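Local atomic coordinates of aspartate aminotransferase (Plasmodium falciparum, PDB entry 3K7Y), a protein that probably catalyses, with pyridoxal 5'-phosphate as cofactor and as a homodimer, the reversible transfer of an amino group from L-aspartate to 2-oxoglutarate, giving oxaloacetate and L-glutamate. Residues R232-E236 with K237-F241; L278-I281 with V282-Y286. All coordinates share one frame; numbering follows the deposited sequence.

Contact 1. Residues R232-E236 with K237-F241; sequences RKFEE and KNIAF
Phe-234 meets Ile-239 and Phe-241 where the chain leaves a short helix and turns toward a strand. The apolar contacts carry the join. CD1 of Ile-239 lies 3.5 Å from CD2 of the Phe-234 ring and also nears CE2, so the branch tip approaches the CD2-CE2 bond obliquely. In Ile-239, CG1 stands anti to the carbonyl carbon (chi1 -36°), which sends CD1 back to the helix. Phe-241 comes in beside it. Its CE1 is 3.9 Å from CB of Phe-234. The two ring planes are turned 83° apart, with centroids 5.9 Å from each other, but the approach is oblique.

One weak backbone bond spans the turn: Ile-239 N donates to Phe-234 O at 3.4 Å. The CA of Asn-238 makes a C-H...O contact with Glu-235 O at 3.0 Å. Glu-236 is the first residue to drop helical angles, and Lys-237 follows with positive phi.

Polar groups bond outside the turn. Glu-235 OE2 accepts from Tyr-92 N, and the Ile-239 carbonyl is hydrogen-bonded to Tyr-92 OH. Phe-212 of strand 209-214 meets both rings edge-to-face. Helix 193-206 packs on Phe-234 and Ile-239 through Ile-200. The turn is a helix-to-strand connection of the alpha/beta large domain of a class-I (fold type I) aminotransferase, joining helix 229-235 to strand 241-246 of the large mixed sheet.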
loop_
_atom_site.group_PDB
_atom_site.type_symbol
_atom_site.label_atom_id
_atom_site.label_comp_id
_atom_site.label_asym_id
_atom_site.label_seq_id
_atom_site.Cartn_x
_atom_site.Cartn_y
_atom_site.Cartn_z
ATOM N N ARG A 232 9.864 -6.107 -26.018
ATOM C CA ARG A 232 11.115 -6.798 -26.348
ATOM C C ARG A 232 11.750 -6.270 -27.631
ATOM O O ARG A 232 12.971 -6.103 -27.714
ATOM C CB ARG A 232 10.911 -8.310 -26.388
ATOM C CG ARG A 232 10.929 -8.912 -24.995
ATOM C CD ARG A 232 10.279 -10.262 -24.955
ATOM N NE ARG A 232 9.790 -10.588 -23.621
ATOM C CZ ARG A 232 9.656 -11.828 -23.164
ATOM N NH1 ARG A 232 10.004 -12.854 -23.924
ATOM N NH2 ARG A 232 9.195 -12.051 -21.939
ATOM N N LYS A 233 10.911 -5.971 -28.610
ATOM C CA LYS A 233 11.380 -5.320 -29.817
ATOM C C LYS A 233 12.001 -3.958 -29.468
ATOM O O LYS A 233 13.139 -3.699 -29.846
ATOM C CB LYS A 233 10.260 -5.224 -30.853
ATOM C CG LYS A 233 10.771 -5.387 -32.262
ATOM C CD LYS A 233 9.755 -6.034 -33.211
ATOM C CE LYS A 233 10.305 -5.981 -34.647
ATOM N NZ LYS A 233 9.416 -6.548 -35.705
ATOM N N PHE A 234 11.268 -3.124 -28.721
ATOM C CA PHE A 234 11.782 -1.862 -28.153
ATOM C C PHE A 234 13.170 -2.001 -27.528
ATOM O O PHE A 234 14.046 -1.160 -27.732
ATOM C CB PHE A 234 10.854 -1.367 -27.049
ATOM C CG PHE A 234 9.950 -0.247 -27.452
ATOM C CD1 PHE A 234 8.697 -0.498 -27.992
ATOM C CD2 PHE A 234 10.326 1.068 -27.235
ATOM C CE1 PHE A 234 7.846 0.549 -28.344
ATOM C CE2 PHE A 234 9.479 2.112 -27.589
ATOM C CZ PHE A 234 8.241 1.847 -28.145
ATOM N N GLU A 235 13.346 -3.054 -26.736
ATOM C CA GLU A 235 14.611 -3.311 -26.061
ATOM C C GLU A 235 15.766 -3.506 -27.045
ATOM O O GLU A 235 16.827 -2.898 -26.896
ATOM C CB GLU A 235 14.484 -4.519 -25.141
ATOM C CG GLU A 235 15.823 -5.036 -24.644
ATOM C CD GLU A 235 15.672 -6.091 -23.581
ATOM O OE1 GLU A 235 14.808 -6.990 -23.729
ATOM O OE2 GLU A 235 16.419 -6.013 -22.589
ATOM N N GLU A 236 15.568 -4.362 -28.042
ATOM C CA GLU A 236 16.534 -4.453 -29.122
ATOM C C GLU A 236 16.600 -3.080 -29.778
ATOM O O GLU A 236 15.580 -2.411 -29.907
ATOM C CB GLU A 236 16.125 -5.517 -30.130
ATOM C CG GLU A 236 17.214 -5.826 -31.147
ATOM C CD GLU A 236 17.101 -7.225 -31.717
ATOM O OE1 GLU A 236 15.952 -7.698 -31.879
ATOM O OE2 GLU A 236 18.156 -7.849 -31.998
ATOM N N LYS A 237 17.796 -2.662 -30.188
ATOM C CA LYS A 237 18.056 -1.252 -30.520
ATOM C C LYS A 237 17.504 -0.380 -29.388
ATOM O O LYS A 237 16.471 0.272 -29.515
ATOM C CB LYS A 237 17.530 -0.866 -31.918
ATOM C CG LYS A 237 18.612 -0.946 -33.047
ATOM C CD LYS A 237 18.842 -2.376 -33.603
ATOM C CE LYS A 237 20.264 -2.588 -34.159
ATOM N NZ LYS A 237 20.622 -1.731 -35.326
ATOM N N ASN A 238 18.243 -0.399 -28.287
ATOM C CA ASN A 238 17.753 0.005 -26.986
ATOM C C ASN A 238 17.142 1.384 -26.873
ATOM O O ASN A 238 17.799 2.388 -27.125
ATOM C CB ASN A 238 18.830 -0.199 -25.909
ATOM C CG ASN A 238 20.155 0.436 -26.262
ATOM O OD1 ASN A 238 20.220 1.514 -26.852
ATOM N ND2 ASN A 238 21.229 -0.231 -25.883
ATOM N N ILE A 239 15.868 1.413 -26.500
ATOM C CA ILE A 239 15.177 2.646 -26.137
ATOM C C ILE A 239 14.829 2.522 -24.653
ATOM O O ILE A 239 14.735 1.404 -24.133
ATOM C CB ILE A 239 13.881 2.885 -26.979
ATOM C CG1 ILE A 239 14.048 2.414 -28.431
ATOM C CG2 ILE A 239 13.492 4.366 -26.943
ATOM C CD1 ILE A 239 12.774 2.455 -29.265
ATOM N N ALA A 240 14.659 3.659 -23.972
ATOM C CA ALA A 240 14.296 3.673 -22.545
ATOM C C ALA A 240 12.786 3.885 -22.322
ATOM O O ALA A 240 12.118 4.548 -23.122
ATOM C CB ALA A 240 15.105 4.721 -21.813
ATOM N N PHE A 241 12.249 3.315 -21.246
ATOM C CA PHE A 241 10.809 3.385 -20.989
ATOM C C PHE A 241 10.469 2.900 -19.579
ATOM O O PHE A 241 11.362 2.701 -18.758
ATOM C CB PHE A 241 10.057 2.558 -22.037
ATOM C CG PHE A 241 10.574 1.154 -22.183
ATOM C CD1 PHE A 241 11.348 0.799 -23.268
ATOM C CD2 PHE A 241 10.285 0.186 -21.225
ATOM C CE1 PHE A 241 11.826 -0.489 -23.399
ATOM C CE2 PHE A 241 10.761 -1.098 -21.345
ATOM C CZ PHE A 241 11.532 -1.437 -22.429
#

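Contact 2. Residues L278-I281 with V282-Y286; sequences LCFI and VRKFY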
loop_
_atom_site.group_PDB
_atom_site.type_symbol
_atom_site.label_atom_id
_atom_site.label_comp_id
_atom_site.label_asym_id
_atom_site.label_seq_id
_atom_site.Cartn_x
_atom_site.Cartn_y
_atom_site.Cartn_z
ATOM N N LEU A 278 12.935 6.860 -5.600
ATOM C CA LEU A 278 11.726 6.082 -5.413
ATOM C C LEU A 278 11.503 5.766 -3.943
ATOM O O LEU A 278 10.407 5.994 -3.429
ATOM C CB LEU A 278 11.709 4.832 -6.293
ATOM C CG LEU A 278 11.671 5.112 -7.803
ATOM C CD1 LEU A 278 11.479 3.849 -8.631
ATOM C CD2 LEU A 278 10.615 6.163 -8.169
ATOM N N CYS A 279 12.540 5.286 -3.261
ATOM C CA CYS A 279 12.443 5.007 -1.823
ATOM C C CYS A 279 11.969 6.239 -1.099
ATOM O O CYS A 279 11.043 6.195 -0.288
ATOM C CB CYS A 279 13.788 4.574 -1.257
ATOM S SG CYS A 279 14.290 2.985 -1.893
ATOM N N PHE A 280 12.612 7.344 -1.429
ATOM C CA PHE A 280 12.219 8.627 -0.923
ATOM C C PHE A 280 10.720 8.836 -1.114
ATOM O O PHE A 280 9.971 8.905 -0.136
ATOM C CB PHE A 280 13.001 9.713 -1.635
ATOM C CG PHE A 280 12.760 11.061 -1.080
ATOM C CD1 PHE A 280 11.786 11.890 -1.640
ATOM C CD2 PHE A 280 13.484 11.506 0.026
ATOM C CE1 PHE A 280 11.553 13.158 -1.118
ATOM C CE2 PHE A 280 13.258 12.762 0.556
ATOM C CZ PHE A 280 12.285 13.594 -0.012
ATOM N N ILE A 281 10.283 8.925 -2.366
ATOM C CA ILE A 281 8.856 9.043 -2.669
ATOM C C ILE A 281 7.964 8.079 -1.866
ATOM O O ILE A 281 6.983 8.515 -1.258
ATOM C CB ILE A 281 8.585 8.929 -4.174
ATOM C CG1 ILE A 281 8.959 10.250 -4.851
ATOM C CG2 ILE A 281 7.132 8.615 -4.437
ATOM C CD1 ILE A 281 9.162 10.154 -6.358
ATOM N N VAL A 282 8.319 6.793 -1.832
ATOM C CA VAL A 282 7.522 5.797 -1.114
ATOM C C VAL A 282 7.335 6.121 0.379
ATOM O O VAL A 282 6.306 5.762 0.958
ATOM C CB VAL A 282 8.114 4.378 -1.258
ATOM C CG1 VAL A 282 7.305 3.357 -0.427
ATOM C CG2 VAL A 282 8.174 3.969 -2.715
ATOM N N ARG A 283 8.323 6.804 0.974
ATOM C CA ARG A 283 8.358 7.098 2.411
ATOM C C ARG A 283 7.427 8.211 2.890
ATOM O O ARG A 283 7.207 8.350 4.099
ATOM C CB ARG A 283 9.770 7.433 2.857
ATOM C CG ARG A 283 10.624 6.234 3.182
ATOM C CD ARG A 283 11.599 6.574 4.308
ATOM N NE ARG A 283 10.929 6.663 5.622
ATOM C CZ ARG A 283 11.295 5.979 6.713
ATOM N NH1 ARG A 283 12.345 5.158 6.670
ATOM N NH2 ARG A 283 10.631 6.135 7.861
ATOM N N LYS A 284 6.897 9.014 1.967
ATOM C CA LYS A 284 5.831 9.960 2.318
ATOM C C LYS A 284 4.464 9.328 2.070
ATOM O O LYS A 284 3.464 10.047 2.003
ATOM C CB LYS A 284 5.918 11.255 1.515
ATOM C CG LYS A 284 7.247 11.477 0.832
ATOM C CD LYS A 284 7.271 12.756 0.007
ATOM C CE LYS A 284 8.716 13.234 -0.162
ATOM N NZ LYS A 284 8.887 14.555 -0.859
ATOM N N PHE A 285 4.420 8.000 1.927
ATOM C CA PHE A 285 3.164 7.275 1.758
ATOM C C PHE A 285 3.038 6.062 2.702
ATOM O O PHE A 285 2.365 6.150 3.742
ATOM C CB PHE A 285 2.938 6.908 0.276
ATOM C CG PHE A 285 2.685 8.103 -0.604
ATOM C CD1 PHE A 285 1.461 8.779 -0.556
ATOM C CD2 PHE A 285 3.673 8.589 -1.445
ATOM C CE1 PHE A 285 1.231 9.925 -1.341
ATOM C CE2 PHE A 285 3.450 9.726 -2.232
ATOM C CZ PHE A 285 2.222 10.390 -2.176
ATOM N N TYR A 286 3.682 4.943 2.359
ATOM C CA TYR A 286 3.595 3.726 3.171
ATOM C C TYR A 286 4.929 3.101 3.572
ATOM O O TYR A 286 4.944 1.980 4.062
ATOM C CB TYR A 286 2.744 2.675 2.469
ATOM C CG TYR A 286 3.234 2.318 1.080
ATOM C CD1 TYR A 286 4.031 1.186 0.855
ATOM C CD2 TYR A 286 2.894 3.116 -0.024
ATOM C CE1 TYR A 286 4.477 0.873 -0.431
ATOM C CE2 TYR A 286 3.332 2.810 -1.301
ATOM C CZ TYR A 286 4.120 1.692 -1.499
ATOM O OH TYR A 286 4.547 1.399 -2.773
#
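Ile-281 and Phe-285 meet at the end of helix 268-283, where the phenyl ring swings back toward the last turn. The ring presents its edge to the backbone: CD2 of Phe-285 is 3.3 Å from Ile-281 O, which lies near the ring plane. The side chains themselves touch loosely, with Ile-281 CG2 4.4 Å from Phe-285 CE2. In Phe-285, CG is anti to the carbonyl carbon (chi1 -68°), and this turns the ring to that oxygen.

Val-282 points off at roughly a right angle to both. Its CG1 sits 3.7 Å above one face of the Tyr-286 ring, offset toward the rim. Arg-283 runs its CB and CG past the oxygens of Phe-280 and Cys-279, then bends away. Lys-284 passes near the Phe-280 ring, but the modelled fit is too close to trust.

The backbone bonding shifts toward i+3. Val-282 N bonds Leu-278 O at 2.7 Å. Arg-283 N is shared between Phe-280 O at 2.9 Å and, weakly, Cys-279 O. Lys-284 N then bonds Ile-281 O at 3.3 Å. Bonds of i+3 type join and partly replace i+4 ones over the last residues, as in a 3-10-like helix end.

The side chain of Arg-283 lies about 7 Å from a bound pyridoxal phosphate, and its NH2 is held by Asn-134 OD1 of the second subunit. Tyr-286 O accepts from NH2 of Arg-257 of that subunit, a cofactor-binding residue. This neutral acceptor probably helps to set the guanidinium of Arg-257 for its cofactor.

From the N terminus, contact 1 comes first. It closes the short turn between helix 229-235 and strand 241-246. The chain then runs through strand 258-264, next to strand 241-246 in the sheet, and enters helix 268-283. Contact 2 closes the end of that helix. The two are in series; neither nests in nor crosses the other. The centres of contacts 1 and 2 lie about 28 Å apart, and the two contacts do not touch. Contact 1 ties a helix to the large mixed sheet, away from the cofactor. Contact 2 binds its helix end against helix 105-118 and strand 98-104. Both reach the second subunit, contact 1 through packing of Ala-240.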